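Local coordinates for putative alpha-L-fucosidase (Bacteroides thetaiotaomicron, PDB 3EYP), which probably hydrolyses alpha-L-fucosides and carries an F5/8 type C domain beside a TIM-barrel domain, at residues Y36-D41 with S261-A266; T74-D79 with P126-E131; N326-A331 with I368-P373; W396-T401 with K433-R438. All coordinates share one frame; numbering follows the deposited sequence. Where two conformers were deposited one is given.

How the contacts relate
The four contacts fall into two pairs, one at each end of the molecule: loop contacts dominate in the barrel, whereas both contacts of the other domain involve sheet strands. Contacts 1 and 2, centres about 14 Å apart, join loops of the alpha-L-fucosidase domain; Arg129 NH1 bridges them, 2.9 Å from Glu39 OE1 in a salt bridge. Glycerol, probably from the crystallisation liquor, is bound by Glu39 and by His77, and glycerol also lies about 3 Å from the Trp262 side chain, consistent with the loops bordering a pocket. Contacts 3 and 4 share one antiparallel sheet of the F5/8 type C domain, with centres about 10 Å apart; contact 4 lies about 48 Å from contact 1, centre to centre.

Contact 1: residues Y36-D41 with S261-A266; sequences YVNEGD and SWFYHA
Asn38 meets Ser261, Phe263 and His265 through the amide at the end of its side chain, and can be followed outward from CB. Its CG stands anti to the carbonyl carbon (chi1 -66°), which carries the amide over to the 261-266 loop, where Asn38 CG packs 3.7 Å from Ser261 CB. Beyond it OD1 takes most of the load. His265 NE2 donates to Asn38 OD1 at 2.8 Å in a nearly straight bond; the oxygen lies close to the imidazole plane, whereas the nitrogen sits above the plane of the amide, the two flat groups being turned 74° apart. Phe263 N adds a weak bond to the same Asn38 OD1 at 3.4 Å. The other branch, Asn38 ND2, reaches Ser261 OG in a weak bond of 3.2 Å, and that hydroxyl is also engaged by Glu268. Elsewhere on the imidazole, His265 ND1 and Tyr36 N share a water, so both ring nitrogens are tied to the 36-41 loop. Replacing Asn38 with a leucine would probably leave His265 NE2 without its acceptor and the imidazole freer to turn. The contact joins the loops that follow strands 22-26 and 253-257, as in the C-terminal rim of a TIM barrel, where the active site of such enzymes generally lies.

Contact 2: residues T74-D79 with P126-E131; sequences TAKHAD and PHDRHE
The guanidinium of Arg129 has one face covered by Ala78 CB, which stands over it toward the rim, 3.5 Å from Arg129 NH1. The same methyl meets the His127 ring obliquely, Ala78 CB lying 4.4 Å from His127 CD2. Arg129 is extended from CG to NE (chi2 165°), laying the flat group across the alanine while NH1 continues to Glu39 and Gly40 of the neighbouring loop. This is a meeting of beta-alpha loops in a TIM barrel: the chain leaving strand 70-76 lies against the one leaving strand 119-124, the next parallel strand. Their backbones are joined directly, Arg129 N donating to Ala78 O at 2.7 Å, with Ala78 CA in turn approaching His127 O. Asp128 is the N-cap of the short helix that follows. Asp128 OD1 accepts from Glu131 N at 3.0 Å, from above the carboxylate plane, and weakly from His130 N. The other oxygen serves the strand: the Lys76 chain, bent at chi3 (82°), comes across Asp128 at about a right angle, and its ammonium group also bonds to Tyr142 and Gly125. One carboxylate thus caps a helix and binds a buried lysine, with Lys76 NZ 2.9 Å from Asp128 OD2 on its anti side, 28° out of the carboxylate plane.

Contact 3: residues N326-A331 with I368-P373; sequences NLLRGA and IIFTLP
Two successive beta turns lead into the first strand of the F5/8 type C beta-sandwich, and their apolar side chains pack against strand 366-372, next to that first strand in the sheet. The type I turn from Asn326 to Arg329 opens with an Asx turn, in which Asn326 OD1 accepts from Leu328 N at 3.0 Å; a type II turn from Leu328 to Ala331 follows, with Gly330 at positive phi. Together they turn Leu328 and Ala331 onto Phe370. The leucine crosses the phenylalanine at about a right angle and sets Leu328 CD1 over the centre of the ring, 4.0 Å from the Phe370 centroid and 8° off its normal, a CH-pi contact. Ala331 CB comes instead to the ring's edge, packing 3.9 Å from Phe370 CB. Phe451 and Val453 of the other sheet also touch Leu328, and the ring of Phe451 meets that of Phe370. No hydrogen bond joins the two segments; Ala331 CA gives a CA-H...O contact to Thr371 O. Farther along, the Leu372 side chain points one methyl at the turns: Leu372 CD2 lies 3.8 Å from Leu328 CA and 3.2 Å from Leu327 O.

Contact 4: residues W396-T401 with K433-R438; sequences WSVEYT and KQVRLR
Glu399 and Arg436 lie side by side and point the same way, their carboxylate and guanidinium planes only 29° apart. Arg436 bends at chi3 (74°) and turns its NE and NH1 edge to a single oxygen: Glu399 OE1 is 2.8 Å from Arg436 NE, met nearly along the C-O axis, and 2.7 Å from Arg436 NH1, which is met on the syn lone pair of OE1. Arg438 crosses the carboxylate obliquely, Arg438 CD 3.8 Å from Glu399 OE1, and its NE lies over the centre of the Arg436 guanidinium; Asp367 forms a salt bridge with Arg438, and its charge probably eases the closeness of the two cations. An alanine in place of Glu399 would probably leave the Arg436 guanidinium without its in-plane acceptor and the paired arginines with less opposing charge. These residues lie on one face of an antiparallel sheet in the F5/8 type C beta-sandwich, where Glu399 with Arg436 is a hydrogen-bonded pair. On the other face Val398 crosses both neighbours obliquely, Val398 CG1 reaching Val435 CG1 at 3.7 Å and CG2 reaching Leu437 CD1 at 3.8 Å, turned toward strand 380-385 of the second sheet. Opposite Thr401 a classic beta bulge sets Lys433 N and Gln434 N both on Thr401 O, at 2.8 and 3.1 Å.

Contact 1: residues Y36-D41 with S261-A266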
loop_
_atom_site.group_PDB
_atom_site.type_symbol
_atom_site.label_atom_id
_atom_site.label_comp_id
_atom_site.label_asym_id
_atom_site.label_seq_id
_atom_site.Cartn_x
_atom_site.Cartn_y
_atom_site.Cartn_z
ATOM N N TYR A 36 15.476 -5.400 -22.892
ATOM C CA TYR A 36 15.855 -4.502 -21.831
ATOM C C TYR A 36 15.164 -3.170 -21.869
ATOM O O TYR A 36 15.823 -2.158 -21.852
ATOM C CB TYR A 36 17.345 -4.228 -21.922
ATOM C CG TYR A 36 18.224 -5.344 -21.499
ATOM C CD1 TYR A 36 18.146 -5.851 -20.223
ATOM C CD2 TYR A 36 19.206 -5.839 -22.359
ATOM C CE1 TYR A 36 18.971 -6.852 -19.811
ATOM C CE2 TYR A 36 20.054 -6.834 -21.951
ATOM C CZ TYR A 36 19.936 -7.338 -20.679
ATOM O OH TYR A 36 20.764 -8.349 -20.264
ATOM N N VAL A 37 13.847 -3.186 -21.937
ATOM C CA VAL A 37 13.020 -1.956 -21.925
ATOM C C VAL A 37 12.104 -1.858 -20.725
ATOM O O VAL A 37 11.311 -2.769 -20.444
ATOM C CB VAL A 37 12.227 -1.778 -23.260
ATOM C CG1 VAL A 37 11.320 -0.600 -23.191
ATOM C CG2 VAL A 37 13.183 -1.675 -24.441
ATOM N N ASN A 38 12.234 -0.739 -20.015
ATOM C CA ASN A 38 11.335 -0.393 -18.941
ATOM C C ASN A 38 10.394 0.738 -19.171
ATOM O O ASN A 38 9.395 0.894 -18.498
ATOM C CB ASN A 38 12.132 -0.134 -17.653
ATOM C CG ASN A 38 12.807 -1.368 -17.123
ATOM O OD1 ASN A 38 12.182 -2.430 -16.909
ATOM N ND2 ASN A 38 14.114 -1.249 -16.895
ATOM N N GLU A 39 10.765 1.530 -20.137
ATOM C CA GLU A 39 10.048 2.659 -20.589
ATOM C C GLU A 39 10.062 2.659 -22.112
ATOM O O GLU A 39 11.042 3.022 -22.730
ATOM C CB GLU A 39 10.670 3.978 -20.073
ATOM C CG GLU A 39 10.583 4.157 -18.588
ATOM C CD GLU A 39 9.162 4.398 -18.081
ATOM O OE1 GLU A 39 8.234 4.703 -18.883
ATOM O OE2 GLU A 39 8.974 4.322 -16.828
ATOM N N GLY A 40 8.957 2.227 -22.672
ATOM C CA GLY A 40 8.822 2.050 -24.111
ATOM C C GLY A 40 8.418 3.332 -24.828
ATOM O O GLY A 40 7.816 4.232 -24.252
ATOM N N ASP A 41 8.769 3.400 -26.094
ATOM C CA ASP A 41 8.643 4.647 -26.883
ATOM C C ASP A 41 7.351 4.787 -27.683
ATOM O O ASP A 41 7.073 5.820 -28.282
ATOM C CB ASP A 41 9.888 4.920 -27.730
ATOM C CG ASP A 41 10.161 3.881 -28.801
ATOM O OD1 ASP A 41 9.385 2.915 -28.996
ATOM O OD2 ASP A 41 11.226 4.014 -29.456
ATOM N N SER A 261 14.173 -3.655 -11.650
ATOM C CA SER A 261 13.344 -2.985 -12.668
ATOM C C SER A 261 11.872 -3.309 -12.475
ATOM O O SER A 261 11.529 -4.245 -11.784
ATOM C CB SER A 261 13.730 -3.402 -14.113
ATOM O OG SER A 261 15.094 -3.181 -14.506
ATOM N N TRP A 262 11.026 -2.548 -13.159
ATOM C CA TRP A 262 9.561 -2.733 -13.044
ATOM C C TRP A 262 9.021 -3.808 -14.015
ATOM O O TRP A 262 8.106 -4.539 -13.707
ATOM C CB TRP A 262 8.809 -1.463 -13.329
ATOM C CG TRP A 262 8.978 -0.482 -12.232
ATOM C CD1 TRP A 262 9.861 0.549 -12.205
ATOM C CD2 TRP A 262 8.237 -0.421 -11.009
ATOM N NE1 TRP A 262 9.706 1.277 -11.020
ATOM C CE2 TRP A 262 8.723 0.679 -10.275
ATOM C CE3 TRP A 262 7.239 -1.215 -10.440
ATOM C CZ2 TRP A 262 8.247 1.001 -9.006
ATOM C CZ3 TRP A 262 6.737 -0.843 -9.187
ATOM C CH2 TRP A 262 7.244 0.244 -8.494
ATOM N N PHE A 263 9.627 -3.865 -15.182
ATOM C CA PHE A 263 9.286 -4.874 -16.158
ATOM C C PHE A 263 10.257 -6.042 -16.060
ATOM O O PHE A 263 11.342 -5.945 -15.491
ATOM C CB PHE A 263 9.242 -4.263 -17.580
ATOM C CG PHE A 263 8.043 -3.458 -17.826
ATOM C CD1 PHE A 263 6.931 -4.019 -18.437
ATOM C CD2 PHE A 263 7.968 -2.110 -17.391
ATOM C CE1 PHE A 263 5.812 -3.277 -18.666
ATOM C CE2 PHE A 263 6.858 -1.361 -17.610
ATOM C CZ PHE A 263 5.750 -1.917 -18.221
ATOM N N TYR A 264 9.840 -7.181 -16.600
ATOM C CA TYR A 264 10.655 -8.420 -16.527
ATOM C C TYR A 264 11.869 -8.464 -17.439
ATOM O O TYR A 264 11.777 -8.218 -18.661
ATOM C CB TYR A 264 9.819 -9.692 -16.836
ATOM C CG TYR A 264 10.617 -10.947 -16.647
ATOM C CD1 TYR A 264 10.672 -11.583 -15.395
ATOM C CD2 TYR A 264 11.318 -11.524 -17.709
ATOM C CE1 TYR A 264 11.430 -12.740 -15.227
ATOM C CE2 TYR A 264 12.078 -12.651 -17.527
ATOM C CZ TYR A 264 12.122 -13.269 -16.302
ATOM O OH TYR A 264 12.869 -14.437 -16.119
ATOM N N HIS A 265 13.005 -8.811 -16.812
ATOM C CA HIS A 265 14.238 -9.155 -17.539
ATOM C C HIS A 265 14.848 -10.394 -16.928
ATOM O O HIS A 265 15.038 -10.501 -15.738
ATOM C CB HIS A 265 15.235 -7.958 -17.559
ATOM C CG HIS A 265 14.571 -6.651 -17.807
ATOM N ND1 HIS A 265 13.998 -6.327 -19.025
ATOM C CD2 HIS A 265 14.293 -5.624 -16.968
ATOM C CE1 HIS A 265 13.416 -5.143 -18.921
ATOM N NE2 HIS A 265 13.557 -4.714 -17.675
ATOM N N ALA A 266 15.143 -11.355 -17.782
ATOM C CA ALA A 266 15.696 -12.633 -17.343
ATOM C C ALA A 266 16.942 -12.471 -16.523
ATOM O O ALA A 266 17.216 -13.211 -15.592
ATOM C CB ALA A 266 15.958 -13.612 -18.574
HETATM O O HOH W 1 14.558 -7.833 -21.267
#

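Contact 2: residues T74-D79 with P126-E131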
loop_
_atom_site.group_PDB
_atom_site.type_symbol
_atom_site.label_atom_id
_atom_site.label_comp_id
_atom_site.label_asym_id
_atom_site.label_seq_id
_atom_site.Cartn_x
_atom_site.Cartn_y
_atom_site.Cartn_z
ATOM N N THR A 74 -1.034 -3.310 -15.136
ATOM C CA THR A 74 -0.796 -2.272 -16.144
ATOM C C THR A 74 -1.580 -2.519 -17.448
ATOM O O THR A 74 -1.062 -3.124 -18.395
ATOM C CB THR A 74 0.711 -2.113 -16.501
ATOM O OG1 THR A 74 1.217 -3.351 -17.057
ATOM C CG2 THR A 74 1.514 -1.704 -15.264
ATOM N N ALA A 75 -2.809 -2.032 -17.496
ATOM C CA ALA A 75 -3.654 -2.209 -18.673
ATOM C C ALA A 75 -3.040 -1.403 -19.854
ATOM O O ALA A 75 -3.134 -1.806 -21.025
ATOM C CB ALA A 75 -5.152 -1.812 -18.405
ATOM N N LYS A 76 -2.316 -0.335 -19.505
ATOM C CA LYS A 76 -1.623 0.519 -20.491
ATOM C C LYS A 76 -0.556 1.337 -19.786
ATOM O O LYS A 76 -0.826 2.112 -18.887
ATOM C CB LYS A 76 -2.572 1.431 -21.266
ATOM C CG LYS A 76 -1.891 2.223 -22.472
ATOM C CD LYS A 76 -2.705 3.456 -22.831
ATOM C CE LYS A 76 -2.339 4.657 -21.839
ATOM N NZ LYS A 76 -3.176 5.794 -22.090
ATOM N N HIS A 77 0.661 1.077 -20.157
ATOM C CA HIS A 77 1.813 1.875 -19.661
ATOM C C HIS A 77 2.060 3.028 -20.602
ATOM O O HIS A 77 1.329 3.209 -21.576
ATOM C CB HIS A 77 3.022 1.013 -19.424
ATOM C CG HIS A 77 3.955 1.513 -18.343
ATOM N ND1 HIS A 77 5.193 2.054 -18.614
ATOM C CD2 HIS A 77 3.824 1.535 -16.987
ATOM C CE1 HIS A 77 5.783 2.383 -17.468
ATOM N NE2 HIS A 77 4.984 2.051 -16.463
ATOM N N ALA A 78 3.072 3.846 -20.303
ATOM C CA ALA A 78 3.280 5.064 -21.089
ATOM C C ALA A 78 3.565 4.795 -22.603
ATOM O O ALA A 78 3.414 5.686 -23.467
ATOM C CB ALA A 78 4.386 5.985 -20.458
ATOM N N ASP A 79 3.991 3.589 -22.891
ATOM C CA ASP A 79 4.297 3.172 -24.282
ATOM C C ASP A 79 2.988 3.225 -25.125
ATOM O O ASP A 79 3.010 3.288 -26.361
ATOM C CB ASP A 79 4.969 1.805 -24.315
ATOM C CG ASP A 79 4.216 0.769 -23.532
ATOM O OD1 ASP A 79 3.143 0.334 -24.040
ATOM O OD2 ASP A 79 4.630 0.425 -22.402
ATOM N N PRO A 126 -1.640 7.847 -17.568
ATOM C CA PRO A 126 -2.047 9.138 -18.123
ATOM C C PRO A 126 -1.212 9.699 -19.250
ATOM O O PRO A 126 -1.758 10.161 -20.242
ATOM C CB PRO A 126 -2.066 10.078 -16.918
ATOM C CG PRO A 126 -2.283 9.187 -15.757
ATOM C CD PRO A 126 -1.648 7.842 -16.097
ATOM N N HIS A 127 0.101 9.717 -19.086
ATOM C CA HIS A 127 0.994 10.123 -20.165
ATOM C C HIS A 127 1.069 8.947 -21.155
ATOM O O HIS A 127 1.278 7.798 -20.771
ATOM C CB HIS A 127 2.391 10.504 -19.685
ATOM C CG HIS A 127 3.343 10.852 -20.788
ATOM N ND1 HIS A 127 3.146 11.910 -21.662
ATOM C CD2 HIS A 127 4.529 10.301 -21.133
ATOM C CE1 HIS A 127 4.170 11.993 -22.491
ATOM N NE2 HIS A 127 5.009 11.008 -22.210
ATOM N N ASP A 128 0.849 9.276 -22.417
ATOM C CA ASP A 128 0.797 8.239 -23.515
ATOM C C ASP A 128 1.695 8.644 -24.642
ATOM O O ASP A 128 1.390 9.576 -25.439
ATOM C CB ASP A 128 -0.690 8.067 -23.946
ATOM C CG ASP A 128 -0.935 6.907 -24.898
ATOM O OD1 ASP A 128 -0.101 6.644 -25.771
ATOM O OD2 ASP A 128 -1.993 6.245 -24.723
ATOM N N ARG A 129 2.835 7.979 -24.709
ATOM C CA ARG A 129 3.844 8.290 -25.698
ATOM C C ARG A 129 3.384 7.945 -27.106
ATOM O O ARG A 129 3.772 8.611 -28.088
ATOM C CB ARG A 129 5.174 7.595 -25.393
ATOM C CG ARG A 129 5.870 8.121 -24.196
ATOM C CD ARG A 129 6.941 7.184 -23.749
ATOM N NE ARG A 129 7.526 7.582 -22.486
ATOM C CZ ARG A 129 7.855 6.770 -21.521
ATOM N NH1 ARG A 129 7.623 5.467 -21.639
ATOM N NH2 ARG A 129 8.345 7.276 -20.393
ATOM N N HIS A 130 2.468 6.982 -27.212
ATOM C CA HIS A 130 2.075 6.481 -28.532
ATOM C C HIS A 130 1.209 7.547 -29.167
ATOM O O HIS A 130 1.418 7.944 -30.307
ATOM C CB HIS A 130 1.349 5.106 -28.468
ATOM C CG HIS A 130 0.959 4.580 -29.826
ATOM N ND1 HIS A 130 1.865 3.980 -30.684
ATOM C CD2 HIS A 130 -0.230 4.605 -30.490
ATOM C CE1 HIS A 130 1.259 3.677 -31.826
ATOM N NE2 HIS A 130 -0.020 4.044 -31.731
ATOM N N GLU A 131 0.313 8.094 -28.363
ATOM C CA GLU A 131 -0.664 9.035 -28.860
ATOM C C GLU A 131 0.050 10.279 -29.208
ATOM O O GLU A 131 -0.335 10.993 -30.180
ATOM C CB GLU A 131 -1.791 9.267 -27.855
ATOM C CG GLU A 131 -2.769 8.067 -27.788
ATOM C CD GLU A 131 -3.704 8.019 -28.945
ATOM O OE1 GLU A 131 -4.258 9.067 -29.314
ATOM O OE2 GLU A 131 -3.920 6.927 -29.475
#

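Contact 3: residues N326-A331 with I368-P373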
loop_
_atom_site.group_PDB
_atom_site.type_symbol
_atom_site.label_atom_id
_atom_site.label_comp_id
_atom_site.label_asym_id
_atom_site.label_seq_id
_atom_site.Cartn_x
_atom_site.Cartn_y
_atom_site.Cartn_z
ATOM N N ASN A 326 1.216 -12.560 20.526
ATOM C CA ASN A 326 1.452 -11.361 21.326
ATOM C C ASN A 326 1.925 -11.809 22.718
ATOM O O ASN A 326 1.153 -12.363 23.507
ATOM C CB ASN A 326 0.183 -10.533 21.432
ATOM C CG ASN A 326 0.398 -9.244 22.134
ATOM O OD1 ASN A 326 1.477 -8.985 22.699
ATOM N ND2 ASN A 326 -0.630 -8.415 22.123
ATOM N N LEU A 327 3.205 -11.578 22.970
ATOM C CA LEU A 327 3.873 -12.030 24.195
ATOM C C LEU A 327 3.337 -11.316 25.421
ATOM O O LEU A 327 3.610 -11.708 26.567
ATOM C CB LEU A 327 5.379 -11.845 24.106
ATOM C CG LEU A 327 5.995 -12.734 23.020
ATOM C CD1 LEU A 327 7.505 -12.553 22.946
ATOM C CD2 LEU A 327 5.590 -14.232 23.240
ATOM N N LEU A 328 2.553 -10.278 25.191
ATOM C CA LEU A 328 1.972 -9.568 26.321
ATOM C C LEU A 328 0.723 -10.292 26.788
ATOM O O LEU A 328 0.197 -9.995 27.862
ATOM C CB LEU A 328 1.596 -8.122 25.988
ATOM C CG LEU A 328 2.728 -7.179 25.642
ATOM C CD1 LEU A 328 2.154 -5.793 25.363
ATOM C CD2 LEU A 328 3.810 -7.172 26.733
ATOM N N ARG A 329 0.203 -11.223 25.992
ATOM C CA ARG A 329 -1.077 -11.784 26.376
ATOM C C ARG A 329 -0.948 -12.508 27.707
ATOM O O ARG A 329 0.031 -13.149 28.013
ATOM C CB ARG A 329 -1.715 -12.607 25.271
ATOM C CG ARG A 329 -2.684 -11.675 24.465
ATOM C CD ARG A 329 -3.158 -12.308 23.163
ATOM N NE ARG A 329 -3.844 -13.561 23.442
ATOM C CZ ARG A 329 -5.126 -13.666 23.760
ATOM N NH1 ARG A 329 -5.627 -14.871 24.006
ATOM N NH2 ARG A 329 -5.907 -12.587 23.830
ATOM N N GLY A 330 -1.937 -12.314 28.532
ATOM C CA GLY A 330 -1.938 -12.983 29.819
ATOM C C GLY A 330 -1.474 -12.062 30.903
ATOM O O GLY A 330 -1.621 -12.369 32.097
ATOM N N ALA A 331 -0.959 -10.911 30.474
ATOM C CA ALA A 331 -0.432 -9.886 31.412
ATOM C C ALA A 331 -1.487 -9.357 32.366
ATOM O O ALA A 331 -2.693 -9.412 32.105
ATOM C CB ALA A 331 0.253 -8.702 30.658
ATOM N N ILE A 368 0.597 2.772 30.621
ATOM C CA ILE A 368 0.115 1.401 30.719
ATOM C C ILE A 368 1.246 0.416 30.991
ATOM O O ILE A 368 2.268 0.356 30.286
ATOM C CB ILE A 368 -0.614 0.927 29.448
ATOM C CG1 ILE A 368 -1.708 1.939 28.983
ATOM C CG2 ILE A 368 -1.230 -0.409 29.718
ATOM C CD1 ILE A 368 -1.222 3.102 28.105
ATOM N N ILE A 369 1.054 -0.352 32.052
ATOM C CA ILE A 369 2.095 -1.270 32.527
ATOM C C ILE A 369 1.545 -2.663 32.436
ATOM O O ILE A 369 0.451 -2.961 32.922
ATOM C CB ILE A 369 2.559 -0.927 33.971
ATOM C CG1 ILE A 369 3.238 0.416 33.935
ATOM C CG2 ILE A 369 3.534 -2.022 34.554
ATOM C CD1 ILE A 369 3.748 0.932 35.314
ATOM N N PHE A 370 2.306 -3.489 31.748
ATOM C CA PHE A 370 1.951 -4.865 31.539
ATOM C C PHE A 370 2.896 -5.660 32.380
ATOM O O PHE A 370 4.104 -5.596 32.190
ATOM C CB PHE A 370 2.086 -5.260 30.056
ATOM C CG PHE A 370 1.275 -4.402 29.118
ATOM C CD1 PHE A 370 0.059 -4.825 28.671
ATOM C CD2 PHE A 370 1.734 -3.170 28.721
ATOM C CE1 PHE A 370 -0.694 -4.024 27.797
ATOM C CE2 PHE A 370 0.992 -2.363 27.871
ATOM C CZ PHE A 370 -0.204 -2.794 27.416
ATOM N N THR A 371 2.321 -6.374 33.339
ATOM C CA THR A 371 3.104 -7.255 34.234
ATOM C C THR A 371 2.901 -8.707 33.838
ATOM O O THR A 371 1.799 -9.271 33.860
ATOM C CB THR A 371 2.760 -7.015 35.718
ATOM O OG1 THR A 371 3.021 -5.648 36.068
ATOM C CG2 THR A 371 3.613 -7.907 36.612
ATOM N N LEU A 372 3.995 -9.290 33.403
ATOM C CA LEU A 372 3.978 -10.613 32.825
ATOM C C LEU A 372 4.266 -11.668 33.879
ATOM O O LEU A 372 5.170 -11.507 34.668
ATOM C CB LEU A 372 5.028 -10.723 31.717
ATOM C CG LEU A 372 4.690 -9.795 30.546
ATOM C CD1 LEU A 372 5.950 -9.190 29.945
ATOM C CD2 LEU A 372 3.844 -10.515 29.515
ATOM N N PRO A 373 3.511 -12.758 33.871
ATOM C CA PRO A 373 3.712 -13.799 34.890
ATOM C C PRO A 373 5.101 -14.384 34.860
ATOM O O PRO A 373 5.675 -14.709 35.892
ATOM C CB PRO A 373 2.696 -14.871 34.499
ATOM C CG PRO A 373 2.337 -14.564 33.097
ATOM C CD PRO A 373 2.408 -13.096 32.962
#

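Contact 4: residues W396-T401 with K433-R438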
loop_
_atom_site.group_PDB
_atom_site.type_symbol
_atom_site.label_atom_id
_atom_site.label_comp_id
_atom_site.label_asym_id
_atom_site.label_seq_id
_atom_site.Cartn_x
_atom_site.Cartn_y
_atom_site.Cartn_z
ATOM N N TRP A 396 4.928 8.806 21.677
ATOM C CA TRP A 396 4.876 7.574 22.448
ATOM C C TRP A 396 6.211 6.866 22.574
ATOM O O TRP A 396 7.130 6.981 21.708
ATOM C CB TRP A 396 3.817 6.596 21.903
ATOM C CG TRP A 396 4.015 6.183 20.460
ATOM C CD1 TRP A 396 3.678 6.892 19.361
ATOM C CD2 TRP A 396 4.570 4.962 19.995
ATOM N NE1 TRP A 396 3.985 6.182 18.225
ATOM C CE2 TRP A 396 4.558 5.002 18.599
ATOM C CE3 TRP A 396 5.102 3.841 20.630
ATOM C CZ2 TRP A 396 5.050 3.951 17.811
ATOM C CZ3 TRP A 396 5.593 2.817 19.852
ATOM C CH2 TRP A 396 5.552 2.879 18.461
ATOM N N SER A 397 6.319 6.159 23.684
ATOM C CA SER A 397 7.528 5.364 23.985
ATOM C C SER A 397 7.158 4.061 24.651
ATOM O O SER A 397 6.092 3.912 25.210
ATOM C CB SER A 397 8.485 6.097 24.890
ATOM O OG SER A 397 8.707 7.401 24.455
ATOM N N VAL A 398 8.074 3.122 24.540
ATOM C CA VAL A 398 7.960 1.845 25.203
ATOM C C VAL A 398 9.255 1.548 25.990
ATOM O O VAL A 398 10.375 1.770 25.542
ATOM C CB VAL A 398 7.577 0.681 24.193
ATOM C CG1 VAL A 398 7.370 -0.665 24.938
ATOM C CG2 VAL A 398 6.303 1.037 23.348
ATOM N N GLU A 399 9.024 1.091 27.209
ATOM C CA GLU A 399 10.056 0.685 28.156
ATOM C C GLU A 399 9.776 -0.676 28.751
ATOM O O GLU A 399 8.709 -1.263 28.609
ATOM C CB GLU A 399 10.138 1.715 29.287
ATOM C CG GLU A 399 10.324 3.121 28.761
ATOM C CD GLU A 399 10.114 4.182 29.832
ATOM O OE1 GLU A 399 9.328 3.924 30.785
ATOM O OE2 GLU A 399 10.730 5.264 29.716
ATOM N N TYR A 400 10.774 -1.163 29.439
ATOM C CA TYR A 400 10.717 -2.484 30.031
ATOM C C TYR A 400 11.572 -2.529 31.300
ATOM O O TYR A 400 12.435 -1.676 31.551
ATOM C CB TYR A 400 11.190 -3.568 29.026
ATOM C CG TYR A 400 12.678 -3.522 28.753
ATOM C CD1 TYR A 400 13.544 -4.362 29.421
ATOM C CD2 TYR A 400 13.218 -2.616 27.860
ATOM C CE1 TYR A 400 14.907 -4.306 29.197
ATOM C CE2 TYR A 400 14.575 -2.556 27.627
ATOM C CZ TYR A 400 15.410 -3.407 28.306
ATOM O OH TYR A 400 16.769 -3.366 28.122
ATOM N N THR A 401 11.278 -3.541 32.088
ATOM C CA THR A 401 12.109 -3.853 33.240
ATOM C C THR A 401 12.135 -5.338 33.472
ATOM O O THR A 401 11.308 -6.075 32.937
ATOM C CB THR A 401 11.594 -3.176 34.512
ATOM O OG1 THR A 401 12.619 -3.255 35.504
ATOM C CG2 THR A 401 10.333 -3.843 35.030
ATOM N N LYS A 433 10.223 -8.534 32.295
ATOM C CA LYS A 433 9.213 -8.994 33.225
ATOM C C LYS A 433 8.020 -8.066 33.220
ATOM O O LYS A 433 6.902 -8.467 33.436
ATOM C CB LYS A 433 9.767 -9.085 34.647
ATOM C CG LYS A 433 9.165 -10.227 35.442
ATOM C CD LYS A 433 7.668 -10.420 35.178
ATOM C CE LYS A 433 6.830 -9.820 36.290
ATOM N NZ LYS A 433 6.450 -10.844 37.304
ATOM N N GLN A 434 8.295 -6.811 32.949
ATOM C CA GLN A 434 7.230 -5.824 32.727
ATOM C C GLN A 434 7.550 -4.905 31.564
ATOM O O GLN A 434 8.699 -4.631 31.271
ATOM C CB GLN A 434 7.064 -4.955 33.969
ATOM C CG GLN A 434 6.737 -5.707 35.242
ATOM C CD GLN A 434 6.613 -4.734 36.367
ATOM O OE1 GLN A 434 7.624 -4.246 36.868
ATOM N NE2 GLN A 434 5.381 -4.358 36.706
ATOM N N VAL A 435 6.486 -4.465 30.919
ATOM C CA VAL A 435 6.550 -3.559 29.774
ATOM C C VAL A 435 5.642 -2.386 30.013
ATOM O O VAL A 435 4.458 -2.544 30.354
ATOM C CB VAL A 435 6.082 -4.246 28.444
ATOM C CG1 VAL A 435 6.048 -3.208 27.230
ATOM C CG2 VAL A 435 6.916 -5.478 28.129
ATOM N N ARG A 436 6.201 -1.217 29.786
ATOM C CA ARG A 436 5.448 0.031 29.872
ATOM C C ARG A 436 5.236 0.735 28.534
ATOM O O ARG A 436 6.187 1.022 27.800
ATOM C CB ARG A 436 6.108 1.020 30.850
ATOM C CG ARG A 436 5.299 2.283 30.993
ATOM C CD ARG A 436 5.614 3.082 32.238
ATOM N NE ARG A 436 6.885 3.782 32.171
ATOM C CZ ARG A 436 7.187 4.818 32.962
ATOM N NH1 ARG A 436 8.356 5.421 32.873
ATOM N NH2 ARG A 436 6.288 5.281 33.816
ATOM N N LEU A 437 3.974 1.054 28.280
ATOM C CA LEU A 437 3.582 1.890 27.129
ATOM C C LEU A 437 3.217 3.273 27.633
ATOM O O LEU A 437 2.253 3.445 28.393
ATOM C CB LEU A 437 2.408 1.274 26.391
ATOM C CG LEU A 437 1.805 2.118 25.271
ATOM C CD1 LEU A 437 2.879 2.447 24.162
ATOM C CD2 LEU A 437 0.571 1.401 24.713
ATOM N N ARG A 438 4.042 4.254 27.234
ATOM C CA ARG A 438 3.823 5.662 27.542
ATOM C C ARG A 438 3.236 6.410 26.341
ATOM O O ARG A 438 3.903 6.586 25.316
ATOM C CB ARG A 438 5.136 6.351 27.944
ATOM C CG ARG A 438 6.016 5.610 29.009
ATOM C CD ARG A 438 6.897 6.624 29.772
ATOM N NE ARG A 438 6.053 7.323 30.747
ATOM C CZ ARG A 438 6.465 8.280 31.591
ATOM N NH1 ARG A 438 5.597 8.817 32.455
ATOM N NH2 ARG A 438 7.707 8.727 31.557
#